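PDB 4CFI: flagellin from Burkholderia pseudomallei, which probably assembles into the filament of the bacterial flagellum and is studied as a source of immunoreactive epitopes. Local coordinates for residues K116-S121 with T192-A197. Sequence-based numbering, arbitrary orientation.
Sequences KVAIDS and TSALSA
Leu195 reaches over the end of strand 111-119 with both methyls. Its chi1 of -60° sets CG opposite its own carbonyl carbon, and from there the fork splits: CD2 lies 3.7 Å from Ala118 CB, while CD1 comes down on the backbone, 3.7 Å from Lys116 O and close to the Val117 carbonyl carbon. A branched leucine suits this place because its two branches can reach three successive residues, Lys116 to Ala118. Ala118 offers a single methyl, small enough to let the turn come near, and Ala194 CB meets it at 4.1 Å. Threonine brings a methyl to the strand backbone: Thr192 CG2 packs on Lys116 O at 3.7 Å. Lysine suits its site by its long aliphatic stem, which slants past Leu195 with Lys116 CG 4.1 Å from CD1, while NZ reaches a salt bridge with Asp199 of helix 197-213. Thr192 to Leu195 form a type I beta turn, closed by Leu195 N to Thr192 O at 3.0 Å; Ser196 then N-caps that helix. One water donates to Ala118 O at 2.8 Å and accepts from Ala194 N. Between the two segments, then, methyl packing and a water bridge join turn to strand in this D2 region; the Ala118-Ala191 backbone bond and the Lys116-Asp199 salt bridge are adjoining ties.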
loop_
_atom_site.group_PDB
_atom_site.type_symbol
_atom_site.label_atom_id
_atom_site.label_comp_id
_atom_site.label_asym_id
_atom_site.label_seq_id
_atom_site.Cartn_x
_atom_site.Cartn_y
_atom_site.Cartn_z
ATOM N N LYS A 116 -15.775 3.862 15.822
ATOM C CA LYS A 116 -16.757 4.517 16.695
ATOM C C LYS A 116 -16.326 4.357 18.149
ATOM O O LYS A 116 -16.063 3.251 18.598
ATOM C CB LYS A 116 -18.172 3.942 16.475
ATOM C CG LYS A 116 -19.223 4.548 17.398
ATOM C CD LYS A 116 -20.580 3.877 17.282
ATOM C CE LYS A 116 -21.608 4.563 18.163
ATOM N NZ LYS A 116 -22.953 3.939 18.045
ATOM N N VAL A 117 -16.273 5.469 18.872
ATOM C CA VAL A 117 -15.764 5.544 20.240
ATOM C C VAL A 117 -16.669 6.453 21.076
ATOM O O VAL A 117 -17.622 7.034 20.567
ATOM C CB VAL A 117 -14.309 6.082 20.291
ATOM C CG1 VAL A 117 -13.389 5.170 19.500
ATOM C CG2 VAL A 117 -14.216 7.529 19.816
ATOM N N ALA A 118 -16.363 6.561 22.365
ATOM C CA ALA A 118 -17.102 7.432 23.284
ATOM C C ALA A 118 -16.145 7.923 24.359
ATOM O O ALA A 118 -15.995 7.284 25.406
ATOM C CB ALA A 118 -18.298 6.708 23.906
ATOM N N ILE A 119 -15.454 9.028 24.077
ATOM C CA ILE A 119 -14.402 9.546 24.937
ATOM C C ILE A 119 -14.499 11.053 25.091
ATOM O O ILE A 119 -15.112 11.740 24.262
ATOM C CB ILE A 119 -12.982 9.154 24.436
ATOM C CG1 ILE A 119 -12.682 9.780 23.075
ATOM C CG2 ILE A 119 -12.808 7.633 24.430
ATOM C CD1 ILE A 119 -11.335 9.408 22.475
ATOM N N ASP A 120 -13.891 11.568 26.158
ATOM C CA ASP A 120 -13.743 12.998 26.326
ATOM C C ASP A 120 -12.475 13.513 25.644
ATOM O O ASP A 120 -11.760 12.774 24.964
ATOM C CB ASP A 120 -13.852 13.383 27.826
ATOM C CG ASP A 120 -12.663 12.970 28.673
ATOM O OD1 ASP A 120 -11.619 12.604 28.120
ATOM O OD2 ASP A 120 -12.822 12.999 29.924
ATOM N N SER A 121 -12.196 14.802 25.808
ATOM C CA SER A 121 -11.076 15.423 25.090
ATOM C C SER A 121 -9.707 14.933 25.571
ATOM O O SER A 121 -8.699 15.166 24.895
ATOM C CB SER A 121 -11.160 16.951 25.183
ATOM O OG SER A 121 -11.035 17.405 26.532
ATOM N N THR A 192 -14.158 2.426 24.142
ATOM C CA THR A 192 -15.461 1.870 23.790
ATOM C C THR A 192 -16.242 1.302 24.975
ATOM O O THR A 192 -17.321 0.746 24.775
ATOM C CB THR A 192 -15.329 0.785 22.707
ATOM O OG1 THR A 192 -14.606 -0.314 23.267
ATOM C CG2 THR A 192 -14.655 1.315 21.421
ATOM N N SER A 193 -15.713 1.414 26.188
ATOM C CA SER A 193 -16.374 0.780 27.340
ATOM C C SER A 193 -17.759 1.342 27.608
ATOM O O SER A 193 -18.601 0.641 28.163
ATOM C CB SER A 193 -15.513 0.864 28.596
ATOM O OG SER A 193 -15.203 2.207 28.902
ATOM N N ALA A 194 -18.004 2.577 27.182
ATOM C CA ALA A 194 -19.312 3.181 27.393
ATOM C C ALA A 194 -20.349 2.768 26.356
ATOM O O ALA A 194 -21.538 3.095 26.507
ATOM C CB ALA A 194 -19.180 4.696 27.417
ATOM N N LEU A 195 -19.895 2.105 25.293
ATOM C CA LEU A 195 -20.742 1.692 24.181
ATOM C C LEU A 195 -21.272 0.266 24.375
ATOM O O LEU A 195 -20.817 -0.456 25.256
ATOM C CB LEU A 195 -19.967 1.778 22.870
ATOM C CG LEU A 195 -19.453 3.176 22.505
ATOM C CD1 LEU A 195 -18.635 3.085 21.233
ATOM C CD2 LEU A 195 -20.581 4.186 22.367
ATOM N N SER A 196 -22.234 -0.127 23.547
ATOM C CA SER A 196 -22.817 -1.464 23.583
ATOM C C SER A 196 -21.792 -2.549 23.248
ATOM O O SER A 196 -20.759 -2.293 22.618
ATOM C CB SER A 196 -23.964 -1.570 22.572
ATOM O OG SER A 196 -23.470 -1.583 21.238
ATOM N N ALA A 197 -22.109 -3.787 23.612
ATOM C CA ALA A 197 -21.269 -4.935 23.260
ATOM C C ALA A 197 -21.050 -5.015 21.744
ATOM O O ALA A 197 -19.949 -5.291 21.287
ATOM C CB ALA A 197 -21.884 -6.230 23.778
HETATM O O HOH W 1 -16.140 4.533 26.124
#